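Local coordinates for protein 3-oxo-tetronate kinase (Cupriavidus necator, PDB 5DMH) that catalyses the ATP-dependent phosphorylation of 3-oxo-tetronate to 3-oxo-tetronate 4-phosphate, and is captured here with the product nucleotide ADP, at residues N170-G173 / M174-H177; A233-D236 / A237-F240; S294-R297 / A298-G301; V303-W306 / L307-R311. All blocks are in the same frame, centred on the assembly; numbering follows the deposited sequence.

Interaction 1: N170-G173 / M174-H177; sequences NESG and MEHH. With ADP (adenosine-5'-diphosphate), chain C.
Gly173 and His176 close a 3-10 turn, His176 N donating to Gly173 O at 3.0 Å, and the chain leaves this turn straight into the ADP pocket. The stretch lies in the loop between strand 167-168 and helix 187-193. A second turn follows at once, from His177 N to Met174 O. Gly173 has a phi of 109°, where a CB would press on the carbonyl oxygen of Ser172, and glycine is the residue that can take this shape.

Two side chains accept backbone N-H groups of the tight bend. Ser172 OG receives Met174 N at 3.2 Å, while the same hydroxyl is also bonded to Leu169 O. From the other segment Glu175 folds back: its CG sits between its own N and carbonyl carbon (chi1 69°), and the bend at chi2 carries Glu175 OE1 to Gly173 N at 2.7 Å. That N-H comes in on the syn side of the carboxylate, tilted out of its plane. The second carboxylate oxygen, OE2 of Glu175, accepts a hydrogen bond from a water at 2.7 Å; the same water donates a long, weak bond to Glu171 O.

In the packing, the CB of Met174, a residue present as selenomethionine, rests 3.6 Å from Ser172 OG, and the rest of its bent chain runs inward against Met182 and Asn437. Glu175 CG lies over one face of the His176 ring.

The ligand contact belongs to His177, which is partly exposed. Leu179 N and Thr180 N both bond to ND1, which fixes the rotation of the ring, and His177 NE2 donates to ADP O3B at 2.6 Å in the ring plane, almost straight at 174°.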
loop_
_atom_site.group_PDB
_atom_site.type_symbol
_atom_site.label_atom_id
_atom_site.label_comp_id
_atom_site.label_asym_id
_atom_site.label_seq_id
_atom_site.Cartn_x
_atom_site.Cartn_y
_atom_site.Cartn_z
ATOM N N ASN A 170 -12.832 -9.862 10.323
ATOM C CA ASN A 170 -13.308 -11.080 9.689
ATOM C C ASN A 170 -14.817 -11.084 9.413
ATOM O O ASN A 170 -15.359 -12.054 8.900
ATOM C CB ASN A 170 -12.912 -12.286 10.535
ATOM C CG ASN A 170 -13.573 -12.268 11.904
ATOM O OD1 ASN A 170 -13.605 -11.236 12.563
ATOM N ND2 ASN A 170 -14.147 -13.383 12.304
ATOM N N GLU A 171 -15.460 -9.973 9.718
ATOM C CA GLU A 171 -16.849 -9.705 9.375
ATOM C C GLU A 171 -16.967 -8.401 8.531
ATOM O O GLU A 171 -18.063 -7.827 8.403
ATOM C CB GLU A 171 -17.668 -9.545 10.654
ATOM C CG GLU A 171 -17.841 -10.785 11.499
ATOM C CD GLU A 171 -18.749 -10.506 12.716
ATOM O OE1 GLU A 171 -19.982 -10.564 12.575
ATOM O OE2 GLU A 171 -18.223 -10.167 13.778
ATOM N N SER A 172 -15.855 -7.950 7.944
ATOM C CA SER A 172 -15.762 -6.659 7.261
ATOM C C SER A 172 -15.817 -6.749 5.721
ATOM O O SER A 172 -15.904 -5.731 5.017
ATOM C CB SER A 172 -14.445 -5.978 7.634
ATOM O OG SER A 172 -13.359 -6.620 6.968
ATOM N N GLY A 173 -15.761 -7.968 5.212
ATOM C CA GLY A 173 -15.539 -8.214 3.797
ATOM C C GLY A 173 -14.144 -8.794 3.523
ATOM O O GLY A 173 -13.947 -9.452 2.496
HETATM N N MSE A 174 -13.172 -8.562 4.412
HETATM C CA MSE A 174 -11.813 -9.085 4.208
HETATM C C MSE A 174 -11.757 -10.608 4.332
HETATM O O MSE A 174 -10.840 -11.245 3.835
HETATM C CB MSE A 174 -10.800 -8.436 5.165
HETATM C CG MSE A 174 -10.392 -7.049 4.736
HETATM SE SE MSE A 174 -9.605 -7.007 2.922
HETATM C CE MSE A 174 -8.046 -8.082 3.271
ATOM N N GLU A 175 -12.776 -11.188 4.944
ATOM C CA GLU A 175 -12.847 -12.637 5.017
ATOM C C GLU A 175 -13.045 -13.210 3.628
ATOM O O GLU A 175 -12.889 -14.415 3.447
ATOM C CB GLU A 175 -13.957 -13.094 5.989
ATOM C CG GLU A 175 -15.344 -12.839 5.536
ATOM C CD GLU A 175 -15.886 -11.458 5.863
ATOM O OE1 GLU A 175 -15.109 -10.487 6.047
ATOM O OE2 GLU A 175 -17.143 -11.351 5.913
ATOM N N HIS A 176 -13.407 -12.357 2.660
ATOM C CA HIS A 176 -13.571 -12.776 1.271
ATOM C C HIS A 176 -12.501 -12.236 0.312
ATOM O O HIS A 176 -12.676 -12.303 -0.910
ATOM C CB HIS A 176 -14.943 -12.349 0.756
ATOM C CG HIS A 176 -16.065 -12.987 1.505
ATOM N ND1 HIS A 176 -17.075 -12.265 2.099
ATOM C CD2 HIS A 176 -16.326 -14.291 1.771
ATOM C CE1 HIS A 176 -17.911 -13.094 2.699
ATOM N NE2 HIS A 176 -17.480 -14.330 2.511
ATOM N N HIS A 177 -11.406 -11.707 0.826
ATOM C CA HIS A 177 -10.336 -11.254 -0.090
ATOM C C HIS A 177 -9.878 -12.419 -0.983
ATOM O O HIS A 177 -9.697 -13.526 -0.514
ATOM C CB HIS A 177 -9.162 -10.658 0.679
ATOM C CG HIS A 177 -8.199 -9.906 -0.184
ATOM N ND1 HIS A 177 -7.202 -10.542 -0.894
ATOM C CD2 HIS A 177 -8.093 -8.593 -0.502
ATOM C CE1 HIS A 177 -6.515 -9.660 -1.584
ATOM N NE2 HIS A 177 -7.033 -8.465 -1.367
HETATM P PB ADP C . -6.796 -5.203 -3.285
HETATM O O1B ADP C . -6.118 -3.838 -3.259
HETATM O O2B ADP C . -8.310 -5.069 -3.264
HETATM O O3B ADP C . -6.242 -6.178 -2.257
HETATM P PA ADP C . -5.262 -6.494 -5.418
HETATM O O1A ADP C . -5.142 -6.037 -6.819
HETATM O O2A ADP C . -4.127 -6.392 -4.457
HETATM O O3A ADP C . -6.587 -5.784 -4.793
HETATM O "O5'" ADP C . -5.650 -8.049 -5.355
HETATM C "C5'" ADP C . -6.773 -8.572 -6.049
HETATM C "C4'" ADP C . -6.396 -9.927 -6.640
HETATM O "O4'" ADP C . -7.573 -10.619 -7.025
HETATM C "C3'" ADP C . -5.541 -9.779 -7.892
HETATM O "O3'" ADP C . -4.565 -10.836 -7.982
HETATM C "C2'" ADP C . -6.558 -9.901 -8.982
HETATM O "O2'" ADP C . -5.985 -10.202 -10.237
HETATM C "C1'" ADP C . -7.461 -10.962 -8.401
HETATM N N9 ADP C . -8.761 -10.933 -9.062
HETATM C C8 ADP C . -9.475 -9.837 -9.417
HETATM N N7 ADP C . -10.611 -10.187 -10.038
HETATM C C5 ADP C . -10.616 -11.541 -10.082
HETATM C C6 ADP C . -11.521 -12.551 -10.629
HETATM N N6 ADP C . -12.660 -12.125 -11.213
HETATM N N1 ADP C . -11.194 -13.849 -10.470
HETATM C C2 ADP C . -10.057 -14.238 -9.854
HETATM N N3 ADP C . -9.153 -13.372 -9.340
HETATM C C4 ADP C . -9.391 -12.030 -9.446
HETATM O O HOH W 1 -18.974 -9.415 5.478
#

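Interaction 2: A233-D236 / A237-F240; sequences AVSD and ADLF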
loop_
_atom_site.group_PDB
_atom_site.type_symbol
_atom_site.label_atom_id
_atom_site.label_comp_id
_atom_site.label_asym_id
_atom_site.label_seq_id
_atom_site.Cartn_x
_atom_site.Cartn_y
_atom_site.Cartn_z
ATOM N N ALA A 233 -4.670 1.197 18.877
ATOM C CA ALA A 233 -4.839 2.599 18.552
ATOM C C ALA A 233 -6.300 2.794 18.200
ATOM O O ALA A 233 -6.807 2.170 17.255
ATOM C CB ALA A 233 -3.963 3.013 17.389
ATOM N N VAL A 234 -6.975 3.600 19.012
ATOM C CA VAL A 234 -8.420 3.837 18.849
ATOM C C VAL A 234 -8.732 5.202 18.266
ATOM O O VAL A 234 -9.908 5.546 18.080
ATOM C CB VAL A 234 -9.181 3.645 20.168
ATOM C CG1 VAL A 234 -8.801 2.340 20.815
ATOM C CG2 VAL A 234 -8.925 4.805 21.144
ATOM N N SER A 235 -7.685 5.953 17.934
ATOM C CA SER A 235 -7.816 7.323 17.442
ATOM C C SER A 235 -6.515 7.773 16.827
ATOM O O SER A 235 -5.466 7.139 17.040
ATOM C CB SER A 235 -8.139 8.229 18.611
ATOM O OG SER A 235 -7.060 8.197 19.488
ATOM N N ASP A 236 -6.570 8.874 16.074
ATOM C CA ASP A 236 -5.360 9.497 15.552
ATOM C C ASP A 236 -4.471 9.950 16.716
ATOM O O ASP A 236 -3.243 9.894 16.626
ATOM C CB ASP A 236 -5.659 10.676 14.632
ATOM C CG ASP A 236 -6.118 10.253 13.241
ATOM O OD1 ASP A 236 -6.018 9.067 12.871
ATOM O OD2 ASP A 236 -6.598 11.138 12.515
ATOM N N ALA A 237 -5.083 10.387 17.812
ATOM C CA ALA A 237 -4.294 10.765 18.976
ATOM C C ALA A 237 -3.399 9.603 19.442
ATOM O O ALA A 237 -2.241 9.815 19.789
ATOM C CB ALA A 237 -5.177 11.259 20.112
ATOM N N ASP A 238 -3.932 8.377 19.445
ATOM C CA ASP A 238 -3.137 7.227 19.830
ATOM C C ASP A 238 -1.992 7.031 18.845
ATOM O O ASP A 238 -0.894 6.700 19.250
ATOM C CB ASP A 238 -3.979 5.938 19.915
ATOM C CG ASP A 238 -4.805 5.850 21.164
ATOM O OD1 ASP A 238 -4.670 6.709 22.092
ATOM O OD2 ASP A 238 -5.598 4.889 21.243
ATOM N N LEU A 239 -2.231 7.278 17.555
ATOM C CA LEU A 239 -1.180 7.108 16.556
ATOM C C LEU A 239 -0.024 8.096 16.781
ATOM O O LEU A 239 1.163 7.738 16.650
ATOM C CB LEU A 239 -1.767 7.220 15.147
ATOM C CG LEU A 239 -2.603 6.013 14.681
ATOM C CD1 LEU A 239 -3.268 6.332 13.370
ATOM C CD2 LEU A 239 -1.759 4.753 14.568
ATOM N N PHE A 240 -0.350 9.339 17.145
ATOM C CA PHE A 240 0.685 10.314 17.414
ATOM C C PHE A 240 1.444 9.927 18.686
ATOM O O PHE A 240 2.667 10.088 18.753
ATOM C CB PHE A 240 0.133 11.733 17.536
ATOM C CG PHE A 240 -0.173 12.377 16.203
ATOM C CD1 PHE A 240 0.832 12.992 15.474
ATOM C CD2 PHE A 240 -1.458 12.376 15.700
ATOM C CE1 PHE A 240 0.559 13.597 14.253
ATOM C CE2 PHE A 240 -1.737 12.980 14.480
ATOM C CZ PHE A 240 -0.724 13.587 13.765
#
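Ala237, in the first turn of helix 236-245, sets its CB 3.6 Å from Ser235 OG; a methyl group is small enough to sit beside that hydroxyl without hindering what it does next.

Asp238 comes next and carries most of the polar contact. Asp238 N donates to Ser235 OG at 3.1 Å and makes a second, weak bond to Ser235 O. Ser235 is therefore the N-cap of the helix, its OG held between its own N and carbonyl carbon (chi1 64°), folded over the helix end. Short, polar serine suits this position because it can replace the carbonyl that an earlier turn would have supplied. The Asp238 side chain reaches back beyond the cap: Asp238 OD2 accepts Val234 N at 2.9 Å along a nearly straight line (177°), meeting it on the anti side of the carboxylate. Val234 CG2 packs against the same oxygen. A buried carboxylate is thus paired with a backbone N-H, and lying near the start of the helix probably helps to stabilise its charge.

Leu239 turns inward. Its N bonds to Ser235 O, and Leu239 CD2 meets Ala233 CB at 4.0 Å; both residues also rest on Cys147 of strand 144-147, so that small and branched apolar groups join the helix to the parallel strands.

Phe240 N donates to Asp236 O at 3.0 Å, and the ring brings its edge to that carbonyl, Phe240 CD2 lying 3.2 Å from Asp236 O.

Interaction 3: S294-R297 / A298-G301; sequences SASR and ATNG. With ADP (adenosine-5'-diphosphate), chain C.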
loop_
_atom_site.group_PDB
_atom_site.type_symbol
_atom_site.label_atom_id
_atom_site.label_comp_id
_atom_site.label_asym_id
_atom_site.label_seq_id
_atom_site.Cartn_x
_atom_site.Cartn_y
_atom_site.Cartn_z
ATOM N N SER A 294 -8.892 -5.012 -8.342
ATOM C CA SER A 294 -9.431 -5.283 -7.010
ATOM C C SER A 294 -10.830 -5.906 -7.085
ATOM O O SER A 294 -11.633 -5.516 -7.920
ATOM C CB SER A 294 -9.480 -3.970 -6.224
ATOM O OG SER A 294 -10.051 -4.134 -4.911
ATOM N N ALA A 295 -11.119 -6.835 -6.188
ATOM C CA ALA A 295 -12.449 -7.423 -6.034
ATOM C C ALA A 295 -13.190 -6.932 -4.776
ATOM O O ALA A 295 -14.149 -7.568 -4.327
ATOM C CB ALA A 295 -12.333 -8.926 -5.972
ATOM N N SER A 296 -12.731 -5.826 -4.213
ATOM C CA SER A 296 -13.268 -5.333 -2.954
ATOM C C SER A 296 -14.654 -4.767 -3.147
ATOM O O SER A 296 -15.078 -4.450 -4.262
ATOM C CB SER A 296 -12.376 -4.241 -2.413
ATOM O OG SER A 296 -12.558 -3.079 -3.190
ATOM N N ARG A 297 -15.372 -4.621 -2.047
ATOM C CA ARG A 297 -16.658 -3.989 -2.065
ATOM C C ARG A 297 -16.573 -2.566 -2.562
ATOM O O ARG A 297 -17.403 -2.145 -3.366
ATOM C CB ARG A 297 -17.255 -4.009 -0.666
ATOM C CG ARG A 297 -17.840 -5.345 -0.297
ATOM C CD ARG A 297 -18.515 -5.246 1.063
ATOM N NE ARG A 297 -18.493 -6.521 1.769
ATOM C CZ ARG A 297 -18.840 -6.675 3.039
ATOM N NH1 ARG A 297 -19.227 -5.623 3.751
ATOM N NH2 ARG A 297 -18.790 -7.878 3.602
ATOM N N ALA A 298 -15.561 -1.837 -2.113
ATOM C CA ALA A 298 -15.368 -0.458 -2.555
ATOM C C ALA A 298 -15.161 -0.404 -4.080
ATOM O O ALA A 298 -15.796 0.386 -4.780
ATOM C CB ALA A 298 -14.182 0.141 -1.861
ATOM N N THR A 299 -14.319 -1.286 -4.596
ATOM C CA THR A 299 -14.048 -1.305 -6.030
ATOM C C THR A 299 -15.290 -1.774 -6.804
ATOM O O THR A 299 -15.574 -1.231 -7.879
ATOM C CB THR A 299 -12.816 -2.155 -6.408
ATOM O OG1 THR A 299 -11.670 -1.699 -5.687
ATOM C CG2 THR A 299 -12.522 -2.028 -7.863
ATOM N N ASN A 300 -16.036 -2.750 -6.277
ATOM C CA ASN A 300 -17.304 -3.144 -6.912
ATOM C C ASN A 300 -18.239 -1.953 -7.021
ATOM O O ASN A 300 -18.884 -1.726 -8.077
ATOM C CB ASN A 300 -17.946 -4.366 -6.232
ATOM C CG ASN A 300 -17.406 -5.693 -6.779
ATOM O OD1 ASN A 300 -17.890 -6.211 -7.783
ATOM N ND2 ASN A 300 -16.405 -6.246 -6.114
ATOM N N GLY A 301 -18.320 -1.177 -5.945
ATOM C CA GLY A 301 -19.169 -0.014 -5.928
ATOM C C GLY A 301 -18.714 1.070 -6.886
ATOM O O GLY A 301 -19.543 1.760 -7.497
HETATM P PB ADP C . -6.796 -5.203 -3.285
HETATM O O1B ADP C . -6.118 -3.838 -3.259
HETATM O O2B ADP C . -8.310 -5.069 -3.264
HETATM O O3B ADP C . -6.242 -6.178 -2.257
HETATM P PA ADP C . -5.262 -6.494 -5.418
HETATM O O1A ADP C . -5.142 -6.037 -6.819
HETATM O O2A ADP C . -4.127 -6.392 -4.457
HETATM O O3A ADP C . -6.587 -5.784 -4.793
HETATM O "O5'" ADP C . -5.650 -8.049 -5.355
HETATM C "C5'" ADP C . -6.773 -8.572 -6.049
HETATM C "C4'" ADP C . -6.396 -9.927 -6.640
HETATM O "O4'" ADP C . -7.573 -10.619 -7.025
HETATM C "C3'" ADP C . -5.541 -9.779 -7.892
HETATM O "O3'" ADP C . -4.565 -10.836 -7.982
HETATM C "C2'" ADP C . -6.558 -9.901 -8.982
HETATM O "O2'" ADP C . -5.985 -10.202 -10.237
HETATM C "C1'" ADP C . -7.461 -10.962 -8.401
HETATM N N9 ADP C . -8.761 -10.933 -9.062
HETATM C C8 ADP C . -9.475 -9.837 -9.417
HETATM N N7 ADP C . -10.611 -10.187 -10.038
HETATM C C5 ADP C . -10.616 -11.541 -10.082
HETATM C C6 ADP C . -11.521 -12.551 -10.629
HETATM N N6 ADP C . -12.660 -12.125 -11.213
HETATM N N1 ADP C . -11.194 -13.849 -10.470
HETATM C C2 ADP C . -10.057 -14.238 -9.854
HETATM N N3 ADP C . -9.153 -13.372 -9.340
HETATM C C4 ADP C . -9.391 -12.030 -9.446
#
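Ser294 meets both Thr299 and the nucleotide. Its CB lies 3.2 Å from Thr299 OG1 and close to ADP O2B, and with the hydroxyl trans to the backbone N (chi1 178°) Ser294 OG reaches the ligand, donating to ADP O2B at 2.6 Å. Ser294 OG also accepts Ser296 N at 3.2 Å, an ST turn that orients the hydroxyl, so its proton can be given to the phosphate in a hydrogen bond. Serine fits because one small group must both donate and accept. Thr299 OG1 stands 3.0 Å from Ser294 OG; it is bonded to Lys434 NZ and Gly436 O, while its methyl CG2 packs against Ser294 O, and the side chain also touches Thr347.

Ser296 opens helix 297-308. Its OG, which is also bonded to Gly436 O, accepts Thr299 N at 2.9 Å, capping the first turn. Ser296 O has two donors, both from Asn300. The backbone N of Asn300 comes in at 2.8 Å as a normal helical bond, while ND2, at 2.9 Å, descends from above the carbonyl plane, 55° out of it, although Ser296 O lies close to the plane of the Asn300 amide. The side-chain amide thus doubles the main-chain bond, and ND2 goes on to Ser348 O, linking the helix start to the neighbouring loop. Gly301 N to Arg297 O continues the helical pattern, while the extended Arg297 side chain carries its guanidinium to Gly173.

Taken together, these bonds form a serine N-cap preceded by a phosphate-binding serine, between strand 288-292 and its following helix, in the nucleotide site of the C-terminal domain of a four-carbon acid sugar kinase.

Interaction 4: V303-W306 / L307-R311; sequences VARW and LEQGR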
loop_
_atom_site.group_PDB
_atom_site.type_symbol
_atom_site.label_atom_id
_atom_site.label_comp_id
_atom_site.label_asym_id
_atom_site.label_seq_id
_atom_site.Cartn_x
_atom_site.Cartn_y
_atom_site.Cartn_z
ATOM N N VAL A 303 -16.986 0.538 -9.747
ATOM C CA VAL A 303 -17.306 0.016 -11.076
ATOM C C VAL A 303 -18.802 0.206 -11.373
ATOM O O VAL A 303 -19.199 0.663 -12.453
ATOM C CB VAL A 303 -16.908 -1.472 -11.147
ATOM C CG1 VAL A 303 -17.539 -2.163 -12.342
ATOM C CG2 VAL A 303 -15.369 -1.630 -11.135
ATOM N N ALA A 304 -19.647 -0.107 -10.396
ATOM C CA ALA A 304 -21.101 0.029 -10.600
ATOM C C ALA A 304 -21.483 1.485 -10.873
ATOM O O ALA A 304 -22.352 1.781 -11.697
ATOM C CB ALA A 304 -21.827 -0.500 -9.410
ATOM N N ARG A 305 -20.848 2.402 -10.155
ATOM C CA ARG A 305 -21.125 3.820 -10.342
ATOM C C ARG A 305 -20.748 4.241 -11.770
ATOM O O ARG A 305 -21.509 4.917 -12.451
ATOM C CB ARG A 305 -20.337 4.624 -9.320
ATOM C CG ARG A 305 -20.501 6.112 -9.420
ATOM C CD ARG A 305 -21.953 6.534 -9.381
ATOM N NE ARG A 305 -22.065 7.979 -9.240
ATOM C CZ ARG A 305 -23.124 8.703 -9.596
ATOM N NH1 ARG A 305 -24.203 8.133 -10.125
ATOM N NH2 ARG A 305 -23.095 10.014 -9.421
ATOM N N TRP A 306 -19.565 3.830 -12.207
ATOM C CA TRP A 306 -19.101 4.102 -13.569
ATOM C C TRP A 306 -20.135 3.645 -14.589
ATOM O O TRP A 306 -20.491 4.404 -15.489
ATOM C CB TRP A 306 -17.748 3.403 -13.778
ATOM C CG TRP A 306 -17.072 3.666 -15.091
ATOM C CD1 TRP A 306 -17.254 2.981 -16.250
ATOM C CD2 TRP A 306 -16.066 4.668 -15.369
ATOM N NE1 TRP A 306 -16.438 3.489 -17.233
ATOM C CE2 TRP A 306 -15.686 4.512 -16.715
ATOM C CE3 TRP A 306 -15.444 5.666 -14.604
ATOM C CZ2 TRP A 306 -14.745 5.339 -17.325
ATOM C CZ3 TRP A 306 -14.515 6.490 -15.212
ATOM C CH2 TRP A 306 -14.155 6.303 -16.554
ATOM N N LEU A 307 -20.644 2.430 -14.412
ATOM C CA LEU A 307 -21.612 1.852 -15.324
ATOM C C LEU A 307 -22.942 2.578 -15.217
ATOM O O LEU A 307 -23.623 2.790 -16.230
ATOM C CB LEU A 307 -21.803 0.358 -15.041
ATOM C CG LEU A 307 -20.588 -0.537 -15.301
ATOM C CD1 LEU A 307 -20.918 -1.967 -14.916
ATOM C CD2 LEU A 307 -20.126 -0.458 -16.749
ATOM N N GLU A 308 -23.298 2.990 -14.005
ATOM C CA GLU A 308 -24.571 3.700 -13.760
ATOM C C GLU A 308 -24.609 4.975 -14.565
ATOM O O GLU A 308 -25.657 5.376 -15.078
ATOM C CB GLU A 308 -24.711 4.078 -12.287
ATOM C CG GLU A 308 -25.260 3.000 -11.406
ATOM C CD GLU A 308 -25.535 3.493 -9.994
ATOM O OE1 GLU A 308 -25.317 4.698 -9.711
ATOM O OE2 GLU A 308 -25.968 2.666 -9.166
ATOM N N GLN A 309 -23.451 5.618 -14.670
ATOM C CA GLN A 309 -23.338 6.895 -15.374
ATOM C C GLN A 309 -23.103 6.715 -16.869
ATOM O O GLN A 309 -22.826 7.673 -17.607
ATOM C CB GLN A 309 -22.216 7.712 -14.724
ATOM C CG GLN A 309 -22.504 8.011 -13.275
ATOM C CD GLN A 309 -21.532 8.993 -12.657
ATOM O OE1 GLN A 309 -20.333 8.740 -12.587
ATOM N NE2 GLN A 309 -22.053 10.123 -12.196
ATOM N N GLY A 310 -23.222 5.479 -17.326
ATOM C CA GLY A 310 -23.170 5.193 -18.738
ATOM C C GLY A 310 -21.807 5.295 -19.383
ATOM O O GLY A 310 -21.708 5.417 -20.606
ATOM N N ARG A 311 -20.757 5.224 -18.575
ATOM C CA ARG A 311 -19.397 5.386 -19.091
ATOM C C ARG A 311 -18.874 4.078 -19.676
ATOM O O ARG A 311 -19.209 3.013 -19.198
ATOM C CB ARG A 311 -18.488 5.937 -17.997
ATOM C CG ARG A 311 -18.961 7.286 -17.470
ATOM C CD ARG A 311 -18.005 7.895 -16.457
ATOM N NE ARG A 311 -16.814 8.471 -17.088
ATOM C CZ ARG A 311 -15.984 9.328 -16.491
ATOM N NH1 ARG A 311 -16.203 9.706 -15.244
ATOM N NH2 ARG A 311 -14.931 9.816 -17.134
#
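Arg311 N bonds to Trp306 O at 3.2 Å, and Gly310 N bonds to Leu307 O: together they make the Schellman motif that ends helix 297-308. Gly310 is the C-prime residue, and its positive phi (73°) is readily reached by a residue without a side chain. Just before it the helical bonds continue, with Glu308 N on Ala304 O at 2.8 Å and Gln309 N on Arg305 O.

Charged groups lie along the outer side. Arg305 NH1 and Glu308 OE1 form a long salt bridge of 3.6 Å, the carboxylate near the guanidinium plane in position but turned almost at right angles to it. The main polar partner of Arg305 is elsewhere, since NE pairs with Asp442. Over one face of the same guanidinium lies the Gln309 amide, whose NE2 comes to 3.0 Å from Arg305 NH2; both are donors, so this is a stack of flat groups and not a bond.

Arg311 and Trp306 make the broadest packing. The chain of Arg311 passes up over the indole: Arg311 CB sits 3.4 Å from the centre of the five-membered ring of Trp306, a CH-pi contact, and a bend at chi3 (76°) lays the guanidinium flat on the six-membered part, with planes 13° apart. Trp306 offers a wide flat surface for this cation-pi stack, while its NE1 bonds to Pro312 O, and Arg311 NH1 pairs with Asp445.

On the apolar side of the helix, Val303 CG1 touches Leu307 CD1. Val303 and Trp306 pack on Leu343 of strand 343-345 and on Phe444 of helix 443-451, while Leu307 reaches Ala313 of strand 313-315.

Overall arrangement
Interactions 1 and 3 meet at the nucleotide, although one belongs to the sugar-binding range and the other to the nucleotide-binding range. Their centres are 12 Å apart, and the side chains of His177 and Ser294, about 6 Å from each other, bind different oxygens of the ADP beta-phosphate. Arg297 NH2 also packs 3.3 Å from Gly173 CA. Interactions 3 and 4 treat the two ends of helix 297-308, capped at its start beside the phosphate and closed by a Schellman motif at its finish, with centres 13 Å apart. Interaction 2 stands apart in the N-terminal domain, about 15 Å from interaction 1 at the nearest atoms and away from the annotated sites.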